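PDB 1POI: glutaconate coenzyme a-transferase from Acidaminococcus fermentans, which transfers coenzyme A from acetyl-CoA to glutaconate or (R)-2-hydroxyglutarate, a step of glutamate degradation by the hydroxyglutarate pathway. Local coordinates for residues D8-Y13 / Q41-L46; S16-A21 / L143-D148; G55-L60 / G64-Y69; A68-Y73 / D103-M108. All blocks are in the same frame, centred on the assembly; numbering follows the deposited sequence.

Interaction 1: residues D8-Y13 / Q41-L46; sequences DAIAKY and QGITDL
A11 on helix 6-13 and Q41, just after helix 32-40, are the closest backbone points, yet their CA atoms stand 7.8 Å apart, so the contact is made almost wholly by side chains. The reach is made mainly by Q41. Its CG sits beside the backbone N, and the chain beyond is extended (chi2 -165°), which lays the carboxamide against the helix with its two heteroatoms over successive residues. The nitrogen goes to I10: NE2 is 3.5 Å from I10 CG2 and 3.8 Å from I10 CB. The oxygen goes to A11, where OE1 comes within 3.7 Å of CB. Beside the amide, I43 CD1 adds the one purely apolar touch, meeting I10 CG2 at 3.8 Å as the two branched chains cross obliquely. I10 CG2 is thus shared between an amide and a methyl group, while the rest of the I10 side chain, CG1 and CD1, heads away. G42, with phi 72°, is where the chain leaves helix 32-40 in a Schellman motif; the turn brings I43 round to face the same helix as Q41.

The contact ties the N-terminal helix 6-13, which precedes strand 19-22, to the loop leading from helix 32-40 into strand 46-49 of the parallel sheet. No hydrogen bond joins the two segments: the carboxamide makes only van der Waals contact with I10 and A11, while its N-H groups are spent on E37 OE2 and K7 O. A fixed polar group at the more exposed side is thereby combined with a small hydrophobic patch at the buried I10 and I43.

Interaction 2: residues S16-A21 / L143-D148; sequences SGDHIA and LDKVPD
K145 NZ donates a weak hydrogen bond to G17 O, at 3.5 Å, and lies 4.2 Å from D18 OD1, opposite charges that are near but do not form a salt bridge. The stronger hold on this ammonium group comes from D173, whose OD2 makes a salt bridge with K145 NZ and also accepts a hydrogen bond from H19 N. D18 and D173 bring like charges close together, and the lysine probably eases that repulsion; D18 OD2 itself is bonded to H15 N.

The lysine gets there by folding rather than stretching. Its first torsion (chi1 -50°), with CG beside the backbone N, sets CG 3.5 Å from G17 O, and the bends at chi2 (-69°) and chi4 (83°) then bring NZ back to the same carbonyl. NZ also comes to 3.8 Å from D18 CA, with the K145 and D18 side chains lying side by side and pointing the same way. G17 has a positive phi, in a conformation where a side chain would collide with the preceding carbonyl oxygen.

Further out, H19 presents the edge of its imidazole to the other backbone, CD2 being 4.1 Å from K145 O near the ring plane. H19 also packs on T47 and L49 of strand 46-49 and on P170 and V172. K145 occupies the third position of a type II beta turn from L143 to V146, which projects its side chain toward strand 19-22. The turn follows helix 137-141, so it joins a peripheral loop to the N-terminal end of strand 19-22, the middle strand of the parallel sheet in the coenzyme A transferase fold.

Interaction 3: residues G55-L60 / G64-Y69; sequences GDWDML and GRVKAY
W57 has its indole plane pinched from opposite sides: L60 CD1, one turn along the same helix, lies 3.9 Å above one side, and Y69 CE1 lies 3.4 Å from the plane on the other, both displaced toward the rim. The two aromatic rings are inclined at 41°, with the centroid of the W57 six-membered ring 5.4 Å from that of Y69. The nearest atoms across this tilted meeting are W57 CD2 and Y69 CE1, at 3.7 Å. Y69 reaches the indole because its CG is anti to the backbone N (chi1 176°), swinging the phenol toward the helix; its hydroxyl is hydrogen-bonded to T74 OG1. V66 closes in at the indole edge, where CG2 is 3.8 Å from W57 CZ3 near the ring plane, and the same methyl rests 4.0 Å from L60 CB.

The polar link is a helix end. R65 N bonds L60 O at 2.9 Å with a nearly straight 167° N-H...O angle, and G64, at positive phi, is the C' residue of the Schellman motif. The aliphatic base of R65 passes by the same L60 oxygen, while its guanidinium leaves to bond I43 O and L39 O.

Helix 55-62 is the connection of a beta-alpha-beta crossover between the parallel neighbours 46-49 and 66-71: W57 packs on I20 and L22 of strand 19-22, L60 on I38 and L39 of helix 32-40, and M59 faces helix 270-282.

Interaction 4: residues A68-Y73 / D103-M108; sequences AYINCY and DVIYMM
The apolar contacts centre on I105, whose side chain lies across I70 and C72. Its CD1 meets I70 CG2 at 3.9 Å. One carbon back, CG1 comes to 3.8 Å from C72 CB and 4.1 Å from C72 SG, so neighbouring atoms of one isoleucine serve two residues two places apart along the chain. I70 presents its CG2 branch because that methyl is anti to the backbone N, while the longer arm through CG1 heads away. C72 holds SG between its own backbone N and carbonyl carbon (chi1 64°), which leaves CB as its nearest atom to the helix. The backbones stay well apart: C72 CA and I105 CA, the nearest pair, are 7.1 Å from each other. I105 and M108, one turn apart, also cover L49 of strand 46-49.

Hydrogen bonding contributes nothing directly across these segments; polar groups at the margin bind elsewhere. Y106 OH is hydrogen-bonded to Q196 OE1 and to A52 N, and N71 ND2 to D99 OD1.

Subunit contacts form a third class. The backbone of C72 and the amide nitrogen of N71 make hydrogen bonds to a chain of another protein in the assembly, and M107 packs on L114 of a second copy of this subunit. All three residues that touch here are buried, and their purely hydrophobic meeting is the usual way an alpha helix rests on a parallel sheet: helix 102-114, entered from strand 96-99, outermost of the sheet within this chain, covers strands 66-71 and 46-49 in the open alpha/beta fold of a coenzyme A transferase.

Strand 66-71 is common to interactions 3 and 4. They use adjoining residues, Y69 and I70, whose side chains leave the strand on opposite sides, so helices 55-62 and 102-114 sandwich the sheet. Interaction 4 is fully buried and wholly apolar; interaction 3 adds a helix-ending backbone bond to its aromatic packing. Interactions 1 and 2 are only partly buried. The amide of interaction 1 bonds to E37 and K7 and makes only van der Waals contact across the segments, whereas interaction 2 has a weak lysine-carbonyl bond, its main charge partner being D173. T44 N approaches S16 OG at 3.1 Å between them, and L46 O with K67 N (2.9 Å) couples interactions 1 and 3, both probably hydrogen bonds.

Interaction 1: residues D8-Y13 / Q41-L46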
loop_
_atom_site.group_PDB
_atom_site.type_symbol
_atom_site.label_atom_id
_atom_site.label_comp_id
_atom_site.label_asym_id
_atom_site.label_seq_id
_atom_site.Cartn_x
_atom_site.Cartn_y
_atom_site.Cartn_z
ATOM N N ASP A 8 27.421 4.879 22.454
ATOM C CA ASP A 8 26.855 4.574 23.748
ATOM C C ASP A 8 26.300 3.145 23.803
ATOM O O ASP A 8 26.718 2.333 24.646
ATOM C CB ASP A 8 25.768 5.589 24.080
ATOM C CG ASP A 8 26.320 7.003 24.258
ATOM O OD1 ASP A 8 27.529 7.168 24.586
ATOM O OD2 ASP A 8 25.537 7.963 24.085
ATOM N N ALA A 9 25.439 2.809 22.848
ATOM C CA ALA A 9 24.823 1.490 22.789
ATOM C C ALA A 9 25.839 0.368 22.770
ATOM O O ALA A 9 25.789 -0.537 23.584
ATOM C CB ALA A 9 23.908 1.397 21.586
ATOM N N ILE A 10 26.765 0.417 21.837
ATOM C CA ILE A 10 27.790 -0.618 21.746
ATOM C C ILE A 10 28.602 -0.802 23.041
ATOM O O ILE A 10 28.952 -1.929 23.417
ATOM C CB ILE A 10 28.732 -0.297 20.580
ATOM C CG1 ILE A 10 27.996 -0.570 19.260
ATOM C CG2 ILE A 10 30.063 -1.027 20.738
ATOM C CD1 ILE A 10 27.745 -2.078 18.933
ATOM N N ALA A 11 28.917 0.316 23.693
ATOM C CA ALA A 11 29.698 0.318 24.927
ATOM C C ALA A 11 28.946 -0.338 26.074
ATOM O O ALA A 11 29.521 -1.083 26.868
ATOM C CB ALA A 11 30.051 1.728 25.300
ATOM N N LYS A 12 27.663 -0.010 26.172
ATOM C CA LYS A 12 26.799 -0.540 27.209
ATOM C C LYS A 12 26.447 -2.014 27.041
ATOM O O LYS A 12 26.670 -2.803 27.954
ATOM C CB LYS A 12 25.531 0.303 27.301
ATOM C CG LYS A 12 24.592 -0.114 28.394
ATOM C CD LYS A 12 23.518 0.949 28.607
ATOM C CE LYS A 12 22.565 0.588 29.756
ATOM N NZ LYS A 12 21.610 1.706 30.062
ATOM N N TYR A 13 25.961 -2.412 25.869
ATOM C CA TYR A 13 25.554 -3.806 25.663
ATOM C C TYR A 13 26.568 -4.776 25.079
ATOM O O TYR A 13 26.261 -5.967 24.980
ATOM C CB TYR A 13 24.262 -3.868 24.848
ATOM C CG TYR A 13 23.172 -3.018 25.417
ATOM C CD1 TYR A 13 22.397 -3.470 26.484
ATOM C CD2 TYR A 13 22.960 -1.733 24.954
ATOM C CE1 TYR A 13 21.436 -2.656 27.088
ATOM C CE2 TYR A 13 21.997 -0.902 25.548
ATOM C CZ TYR A 13 21.245 -1.377 26.614
ATOM O OH TYR A 13 20.299 -0.572 27.216
ATOM N N GLN A 41 36.210 0.162 19.186
ATOM C CA GLN A 41 36.221 0.229 20.642
ATOM C C GLN A 41 37.186 -0.711 21.371
ATOM O O GLN A 41 37.245 -0.733 22.595
ATOM C CB GLN A 41 34.799 0.126 21.190
ATOM C CG GLN A 41 34.011 1.409 21.028
ATOM C CD GLN A 41 32.773 1.415 21.864
ATOM O OE1 GLN A 41 32.775 0.915 22.983
ATOM N NE2 GLN A 41 31.700 1.980 21.340
ATOM N N GLY A 42 37.985 -1.447 20.613
ATOM C CA GLY A 42 38.924 -2.347 21.228
ATOM C C GLY A 42 38.216 -3.544 21.824
ATOM O O GLY A 42 38.795 -4.273 22.641
ATOM N N ILE A 43 36.971 -3.776 21.424
ATOM C CA ILE A 43 36.235 -4.924 21.941
ATOM C C ILE A 43 36.923 -6.153 21.393
ATOM O O ILE A 43 37.310 -6.152 20.231
ATOM C CB ILE A 43 34.789 -4.843 21.545
ATOM C CG1 ILE A 43 34.116 -3.849 22.485
ATOM C CG2 ILE A 43 34.141 -6.213 21.603
ATOM C CD1 ILE A 43 32.864 -3.270 21.960
ATOM N N THR A 44 37.119 -7.174 22.227
ATOM C CA THR A 44 37.844 -8.353 21.778
ATOM C C THR A 44 37.435 -9.652 22.478
ATOM O O THR A 44 36.546 -9.669 23.332
ATOM C CB THR A 44 39.369 -8.076 21.952
ATOM O OG1 THR A 44 40.155 -9.257 21.681
ATOM C CG2 THR A 44 39.648 -7.539 23.363
ATOM N N ASP A 45 38.098 -10.740 22.108
ATOM C CA ASP A 45 37.838 -12.046 22.694
ATOM C C ASP A 45 36.348 -12.372 22.683
ATOM O O ASP A 45 35.734 -12.644 23.715
ATOM C CB ASP A 45 38.437 -12.146 24.113
ATOM C CG ASP A 45 39.928 -12.507 24.101
ATOM O OD1 ASP A 45 40.256 -13.669 23.752
ATOM O OD2 ASP A 45 40.777 -11.636 24.442
ATOM N N LEU A 46 35.782 -12.279 21.488
ATOM C CA LEU A 46 34.385 -12.564 21.217
ATOM C C LEU A 46 34.302 -13.980 20.650
ATOM O O LEU A 46 35.256 -14.486 20.038
ATOM C CB LEU A 46 33.896 -11.594 20.149
ATOM C CG LEU A 46 33.371 -10.193 20.464
ATOM C CD1 LEU A 46 33.899 -9.669 21.772
ATOM C CD2 LEU A 46 33.726 -9.272 19.296
#

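Interaction 2: residues S16-A21 / L143-D148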
loop_
_atom_site.group_PDB
_atom_site.type_symbol
_atom_site.label_atom_id
_atom_site.label_comp_id
_atom_site.label_asym_id
_atom_site.label_seq_id
_atom_site.Cartn_x
_atom_site.Cartn_y
_atom_site.Cartn_z
ATOM N N SER A 16 33.960 -7.455 25.766
ATOM C CA SER A 16 34.877 -8.506 25.352
ATOM C C SER A 16 34.419 -9.750 26.118
ATOM O O SER A 16 33.788 -9.627 27.176
ATOM C CB SER A 16 36.308 -8.149 25.741
ATOM O OG SER A 16 36.637 -6.843 25.318
ATOM N N GLY A 17 34.766 -10.936 25.631
ATOM C CA GLY A 17 34.314 -12.150 26.294
ATOM C C GLY A 17 32.997 -12.651 25.695
ATOM O O GLY A 17 32.844 -13.848 25.408
ATOM N N ASP A 18 32.074 -11.723 25.435
ATOM C CA ASP A 18 30.764 -12.031 24.869
ATOM C C ASP A 18 30.656 -13.018 23.724
ATOM O O ASP A 18 31.524 -13.094 22.845
ATOM C CB ASP A 18 30.110 -10.762 24.396
ATOM C CG ASP A 18 29.500 -10.011 25.488
ATOM O OD1 ASP A 18 29.083 -10.646 26.466
ATOM O OD2 ASP A 18 29.398 -8.783 25.372
ATOM N N HIS A 19 29.558 -13.762 23.744
ATOM C CA HIS A 19 29.203 -14.708 22.694
ATOM C C HIS A 19 28.213 -13.843 21.933
ATOM O O HIS A 19 27.124 -13.559 22.463
ATOM C CB HIS A 19 28.432 -15.902 23.263
ATOM C CG HIS A 19 27.960 -16.875 22.225
ATOM N ND1 HIS A 19 26.987 -16.568 21.296
ATOM C CD2 HIS A 19 28.327 -18.160 21.975
ATOM C CE1 HIS A 19 26.779 -17.623 20.520
ATOM N NE2 HIS A 19 27.578 -18.600 20.913
ATOM N N ILE A 20 28.607 -13.365 20.751
ATOM C CA ILE A 20 27.743 -12.497 19.940
ATOM C C ILE A 20 27.156 -13.233 18.750
ATOM O O ILE A 20 27.559 -14.359 18.421
ATOM C CB ILE A 20 28.519 -11.295 19.327
ATOM C CG1 ILE A 20 29.692 -11.800 18.490
ATOM C CG2 ILE A 20 28.957 -10.321 20.389
ATOM C CD1 ILE A 20 30.344 -10.717 17.701
ATOM N N ALA A 21 26.179 -12.584 18.127
ATOM C CA ALA A 21 25.533 -13.088 16.921
ATOM C C ALA A 21 25.216 -11.861 16.035
ATOM O O ALA A 21 24.663 -10.840 16.495
ATOM C CB ALA A 21 24.282 -13.881 17.258
ATOM N N LEU A 143 37.965 -23.370 27.653
ATOM C CA LEU A 143 37.354 -22.168 27.071
ATOM C C LEU A 143 36.040 -21.748 27.681
ATOM O O LEU A 143 35.113 -22.546 27.807
ATOM C CB LEU A 143 37.110 -22.363 25.568
ATOM C CG LEU A 143 38.245 -22.128 24.588
ATOM C CD1 LEU A 143 37.799 -22.499 23.186
ATOM C CD2 LEU A 143 38.635 -20.670 24.660
ATOM N N ASP A 144 35.944 -20.466 27.992
ATOM C CA ASP A 144 34.718 -19.898 28.538
ATOM C C ASP A 144 33.903 -19.616 27.274
ATOM O O ASP A 144 34.476 -19.310 26.231
ATOM C CB ASP A 144 35.041 -18.590 29.279
ATOM C CG ASP A 144 33.928 -18.141 30.233
ATOM O OD1 ASP A 144 33.145 -18.986 30.718
ATOM O OD2 ASP A 144 33.856 -16.921 30.523
ATOM N N LYS A 145 32.590 -19.810 27.349
ATOM C CA LYS A 145 31.657 -19.575 26.232
ATOM C C LYS A 145 31.633 -20.631 25.114
ATOM O O LYS A 145 30.926 -20.446 24.119
ATOM C CB LYS A 145 31.826 -18.170 25.619
ATOM C CG LYS A 145 31.819 -17.010 26.603
ATOM C CD LYS A 145 30.463 -16.829 27.200
ATOM C CE LYS A 145 30.456 -15.788 28.289
ATOM N NZ LYS A 145 30.346 -14.395 27.789
ATOM N N VAL A 146 32.365 -21.735 25.275
ATOM C CA VAL A 146 32.361 -22.799 24.259
ATOM C C VAL A 146 32.000 -24.162 24.871
ATOM O O VAL A 146 32.580 -24.574 25.880
ATOM C CB VAL A 146 33.726 -22.917 23.531
ATOM C CG1 VAL A 146 33.720 -24.084 22.550
ATOM C CG2 VAL A 146 34.032 -21.633 22.791
ATOM N N PRO A 147 30.996 -24.853 24.299
ATOM C CA PRO A 147 30.542 -26.164 24.768
ATOM C C PRO A 147 31.712 -27.107 24.932
ATOM O O PRO A 147 32.691 -26.999 24.195
ATOM C CB PRO A 147 29.640 -26.621 23.635
ATOM C CG PRO A 147 28.985 -25.355 23.253
ATOM C CD PRO A 147 30.121 -24.367 23.220
ATOM N N ASP A 148 31.618 -28.024 25.893
ATOM C CA ASP A 148 32.691 -28.982 26.113
ATOM C C ASP A 148 32.615 -30.027 25.046
ATOM O O ASP A 148 33.595 -30.687 24.773
ATOM C CB ASP A 148 32.602 -29.646 27.486
ATOM C CG ASP A 148 33.019 -28.721 28.627
ATOM O OD1 ASP A 148 33.433 -27.556 28.402
ATOM O OD2 ASP A 148 32.919 -29.178 29.775
#

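Interaction 3: residues G55-L60 / G64-Y69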
loop_
_atom_site.group_PDB
_atom_site.type_symbol
_atom_site.label_atom_id
_atom_site.label_comp_id
_atom_site.label_asym_id
_atom_site.label_seq_id
_atom_site.Cartn_x
_atom_site.Cartn_y
_atom_site.Cartn_z
ATOM N N GLY A 55 32.028 -10.119 5.057
ATOM C CA GLY A 55 33.157 -9.280 5.417
ATOM C C GLY A 55 33.147 -8.899 6.869
ATOM O O GLY A 55 34.180 -8.549 7.431
ATOM N N ASP A 56 31.963 -8.954 7.470
ATOM C CA ASP A 56 31.775 -8.621 8.878
ATOM C C ASP A 56 32.666 -9.503 9.793
ATOM O O ASP A 56 33.577 -8.997 10.446
ATOM C CB ASP A 56 30.265 -8.633 9.256
ATOM C CG ASP A 56 29.524 -9.971 8.896
ATOM O OD1 ASP A 56 29.931 -10.741 7.991
ATOM O OD2 ASP A 56 28.488 -10.255 9.543
ATOM N N TRP A 57 32.495 -10.819 9.762
ATOM C CA TRP A 57 33.324 -11.664 10.593
ATOM C C TRP A 57 34.765 -11.658 10.126
ATOM O O TRP A 57 35.672 -11.966 10.899
ATOM C CB TRP A 57 32.781 -13.087 10.666
ATOM C CG TRP A 57 31.650 -13.190 11.637
ATOM C CD1 TRP A 57 30.313 -13.100 11.356
ATOM C CD2 TRP A 57 31.752 -13.294 13.067
ATOM N NE1 TRP A 57 29.581 -13.127 12.517
ATOM C CE2 TRP A 57 30.435 -13.248 13.584
ATOM C CE3 TRP A 57 32.831 -13.418 13.958
ATOM C CZ2 TRP A 57 30.162 -13.318 14.965
ATOM C CZ3 TRP A 57 32.562 -13.487 15.320
ATOM C CH2 TRP A 57 31.234 -13.439 15.812
ATOM N N ASP A 58 34.998 -11.292 8.871
ATOM C CA ASP A 58 36.366 -11.247 8.376
ATOM C C ASP A 58 37.088 -10.113 9.049
ATOM O O ASP A 58 38.213 -10.263 9.509
ATOM C CB ASP A 58 36.423 -11.017 6.884
ATOM C CG ASP A 58 37.719 -11.491 6.288
ATOM O OD1 ASP A 58 38.050 -12.668 6.522
ATOM O OD2 ASP A 58 38.403 -10.708 5.583
ATOM N N MET A 59 36.439 -8.968 9.123
ATOM C CA MET A 59 37.072 -7.835 9.746
ATOM C C MET A 59 37.414 -8.107 11.211
ATOM O O MET A 59 38.540 -7.841 11.635
ATOM C CB MET A 59 36.228 -6.591 9.541
ATOM C CG MET A 59 36.151 -6.199 8.066
ATOM S SD MET A 59 35.260 -4.668 7.870
ATOM C CE MET A 59 36.480 -3.510 8.283
ATOM N N LEU A 60 36.493 -8.724 11.952
ATOM C CA LEU A 60 36.724 -9.056 13.360
ATOM C C LEU A 60 37.897 -10.035 13.491
ATOM O O LEU A 60 38.813 -9.808 14.281
ATOM C CB LEU A 60 35.466 -9.670 13.988
ATOM C CG LEU A 60 34.228 -8.771 14.099
ATOM C CD1 LEU A 60 33.023 -9.564 14.613
ATOM C CD2 LEU A 60 34.531 -7.563 14.983
ATOM N N GLY A 64 42.076 -9.667 14.850
ATOM C CA GLY A 64 42.270 -10.502 16.027
ATOM C C GLY A 64 41.296 -10.385 17.193
ATOM O O GLY A 64 41.709 -10.582 18.347
ATOM N N ARG A 65 40.016 -10.118 16.909
ATOM C CA ARG A 65 38.998 -9.987 17.955
ATOM C C ARG A 65 38.161 -11.246 18.223
ATOM O O ARG A 65 37.147 -11.163 18.913
ATOM C CB ARG A 65 38.019 -8.850 17.645
ATOM C CG ARG A 65 38.629 -7.562 17.177
ATOM C CD ARG A 65 39.378 -6.807 18.234
ATOM N NE ARG A 65 39.994 -5.601 17.657
ATOM C CZ ARG A 65 39.531 -4.363 17.833
ATOM N NH1 ARG A 65 38.453 -4.153 18.571
ATOM N NH2 ARG A 65 40.120 -3.327 17.250
ATOM N N VAL A 66 38.587 -12.410 17.762
ATOM C CA VAL A 66 37.780 -13.601 17.966
ATOM C C VAL A 66 38.550 -14.733 18.646
ATOM O O VAL A 66 39.576 -15.205 18.134
ATOM C CB VAL A 66 37.166 -14.059 16.613
ATOM C CG1 VAL A 66 36.410 -15.352 16.767
ATOM C CG2 VAL A 66 36.229 -12.980 16.074
ATOM N N LYS A 67 38.021 -15.169 19.793
ATOM C CA LYS A 67 38.613 -16.217 20.635
ATOM C C LYS A 67 38.311 -17.580 20.044
ATOM O O LYS A 67 39.188 -18.418 19.895
ATOM C CB LYS A 67 38.040 -16.082 22.051
ATOM C CG LYS A 67 38.758 -16.868 23.142
ATOM C CD LYS A 67 38.183 -16.589 24.545
ATOM C CE LYS A 67 36.803 -17.227 24.751
ATOM N NZ LYS A 67 36.334 -17.199 26.194
ATOM N N ALA A 68 37.053 -17.781 19.680
ATOM C CA ALA A 68 36.600 -19.021 19.064
ATOM C C ALA A 68 35.518 -18.608 18.075
ATOM O O ALA A 68 34.701 -17.713 18.365
ATOM C CB ALA A 68 36.027 -19.948 20.110
ATOM N N TYR A 69 35.510 -19.253 16.918
ATOM C CA TYR A 69 34.561 -18.936 15.861
ATOM C C TYR A 69 33.881 -20.226 15.416
ATOM O O TYR A 69 34.569 -21.214 15.106
ATOM C CB TYR A 69 35.349 -18.305 14.713
ATOM C CG TYR A 69 34.579 -17.978 13.467
ATOM C CD1 TYR A 69 33.538 -17.035 13.475
ATOM C CD2 TYR A 69 34.913 -18.591 12.258
ATOM C CE1 TYR A 69 32.856 -16.715 12.297
ATOM C CE2 TYR A 69 34.246 -18.282 11.090
ATOM C CZ TYR A 69 33.223 -17.347 11.107
ATOM O OH TYR A 69 32.595 -17.051 9.921
#

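Interaction 4: residues A68-Y73 / D103-M108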
loop_
_atom_site.group_PDB
_atom_site.type_symbol
_atom_site.label_atom_id
_atom_site.label_comp_id
_atom_site.label_asym_id
_atom_site.label_seq_id
_atom_site.Cartn_x
_atom_site.Cartn_y
_atom_site.Cartn_z
ATOM N N ALA A 68 37.053 -17.781 19.680
ATOM C CA ALA A 68 36.600 -19.021 19.064
ATOM C C ALA A 68 35.518 -18.608 18.075
ATOM O O ALA A 68 34.701 -17.713 18.365
ATOM C CB ALA A 68 36.027 -19.948 20.110
ATOM N N TYR A 69 35.510 -19.253 16.918
ATOM C CA TYR A 69 34.561 -18.936 15.861
ATOM C C TYR A 69 33.881 -20.226 15.416
ATOM O O TYR A 69 34.569 -21.214 15.106
ATOM C CB TYR A 69 35.349 -18.305 14.713
ATOM C CG TYR A 69 34.579 -17.978 13.467
ATOM C CD1 TYR A 69 33.538 -17.035 13.475
ATOM C CD2 TYR A 69 34.913 -18.591 12.258
ATOM C CE1 TYR A 69 32.856 -16.715 12.297
ATOM C CE2 TYR A 69 34.246 -18.282 11.090
ATOM C CZ TYR A 69 33.223 -17.347 11.107
ATOM O OH TYR A 69 32.595 -17.051 9.921
ATOM N N ILE A 70 32.542 -20.239 15.460
ATOM C CA ILE A 70 31.757 -21.421 15.078
ATOM C C ILE A 70 31.388 -21.180 13.612
ATOM O O ILE A 70 30.611 -20.282 13.284
ATOM C CB ILE A 70 30.480 -21.626 16.007
ATOM C CG1 ILE A 70 30.823 -21.422 17.501
ATOM C CG2 ILE A 70 29.914 -23.039 15.832
ATOM C CD1 ILE A 70 31.968 -22.269 18.027
ATOM N N ASN A 71 31.874 -22.051 12.750
ATOM C CA ASN A 71 31.731 -21.851 11.324
ATOM C C ASN A 71 30.978 -22.834 10.432
ATOM O O ASN A 71 31.071 -24.074 10.587
ATOM C CB ASN A 71 33.147 -21.683 10.763
ATOM C CG ASN A 71 33.155 -21.211 9.346
ATOM O OD1 ASN A 71 32.900 -20.030 9.082
ATOM N ND2 ASN A 71 33.428 -22.124 8.415
ATOM N N CYS A 72 30.310 -22.251 9.430
ATOM C CA CYS A 72 29.568 -23.013 8.416
ATOM C C CYS A 72 29.935 -22.531 7.007
ATOM O O CYS A 72 30.110 -23.356 6.110
ATOM C CB CYS A 72 28.053 -22.961 8.634
ATOM S SG CYS A 72 27.259 -21.342 8.500
ATOM N N TYR A 73 30.166 -21.223 6.860
ATOM C CA TYR A 73 30.506 -20.607 5.581
ATOM C C TYR A 73 30.957 -19.154 5.783
ATOM O O TYR A 73 30.277 -18.383 6.487
ATOM C CB TYR A 73 29.260 -20.656 4.670
ATOM C CG TYR A 73 29.360 -19.892 3.370
ATOM C CD1 TYR A 73 29.028 -18.536 3.308
ATOM C CD2 TYR A 73 29.829 -20.513 2.215
ATOM C CE1 TYR A 73 29.170 -17.803 2.132
ATOM C CE2 TYR A 73 29.977 -19.798 1.031
ATOM C CZ TYR A 73 29.648 -18.441 0.998
ATOM O OH TYR A 73 29.836 -17.729 -0.172
ATOM N N ASP A 103 23.093 -25.700 7.939
ATOM C CA ASP A 103 21.742 -26.078 8.335
ATOM C C ASP A 103 21.673 -26.127 9.851
ATOM O O ASP A 103 20.830 -25.465 10.473
ATOM C CB ASP A 103 21.424 -27.437 7.723
ATOM C CG ASP A 103 21.825 -27.506 6.262
ATOM O OD1 ASP A 103 21.563 -26.514 5.540
ATOM O OD2 ASP A 103 22.430 -28.517 5.844
ATOM N N VAL A 104 22.646 -26.819 10.439
ATOM C CA VAL A 104 22.732 -26.955 11.886
ATOM C C VAL A 104 22.884 -25.596 12.563
ATOM O O VAL A 104 22.235 -25.349 13.567
ATOM C CB VAL A 104 23.866 -27.906 12.284
ATOM C CG1 VAL A 104 24.122 -27.871 13.780
ATOM C CG2 VAL A 104 23.517 -29.296 11.869
ATOM N N ILE A 105 23.697 -24.704 12.006
ATOM C CA ILE A 105 23.870 -23.382 12.591
ATOM C C ILE A 105 22.558 -22.584 12.639
ATOM O O ILE A 105 22.223 -21.977 13.652
ATOM C CB ILE A 105 24.924 -22.570 11.824
ATOM C CG1 ILE A 105 26.308 -23.201 11.996
ATOM C CG2 ILE A 105 24.923 -21.094 12.307
ATOM C CD1 ILE A 105 27.050 -22.730 13.214
ATOM N N TYR A 106 21.831 -22.536 11.529
ATOM C CA TYR A 106 20.573 -21.795 11.523
ATOM C C TYR A 106 19.581 -22.491 12.454
ATOM O O TYR A 106 18.779 -21.834 13.103
ATOM C CB TYR A 106 20.057 -21.583 10.087
ATOM C CG TYR A 106 20.699 -20.374 9.447
ATOM C CD1 TYR A 106 20.200 -19.106 9.694
ATOM C CD2 TYR A 106 21.893 -20.484 8.727
ATOM C CE1 TYR A 106 20.877 -17.975 9.266
ATOM C CE2 TYR A 106 22.586 -19.360 8.283
ATOM C CZ TYR A 106 22.079 -18.106 8.563
ATOM O OH TYR A 106 22.781 -16.969 8.203
ATOM N N MET A 107 19.674 -23.813 12.564
ATOM C CA MET A 107 18.818 -24.541 13.498
ATOM C C MET A 107 19.197 -24.131 14.939
ATOM O O MET A 107 18.357 -23.617 15.683
ATOM C CB MET A 107 18.963 -26.065 13.341
ATOM C CG MET A 107 18.500 -26.607 12.003
ATOM S SD MET A 107 16.760 -27.070 11.809
ATOM C CE MET A 107 15.904 -25.896 12.847
ATOM N N MET A 108 20.464 -24.317 15.304
ATOM C CA MET A 108 20.963 -23.967 16.631
ATOM C C MET A 108 20.410 -22.647 17.131
ATOM O O MET A 108 19.917 -22.552 18.249
ATOM C CB MET A 108 22.491 -23.943 16.638
ATOM C CG MET A 108 23.100 -25.334 16.451
ATOM S SD MET A 108 24.885 -25.362 16.317
ATOM C CE MET A 108 25.348 -24.264 17.567
#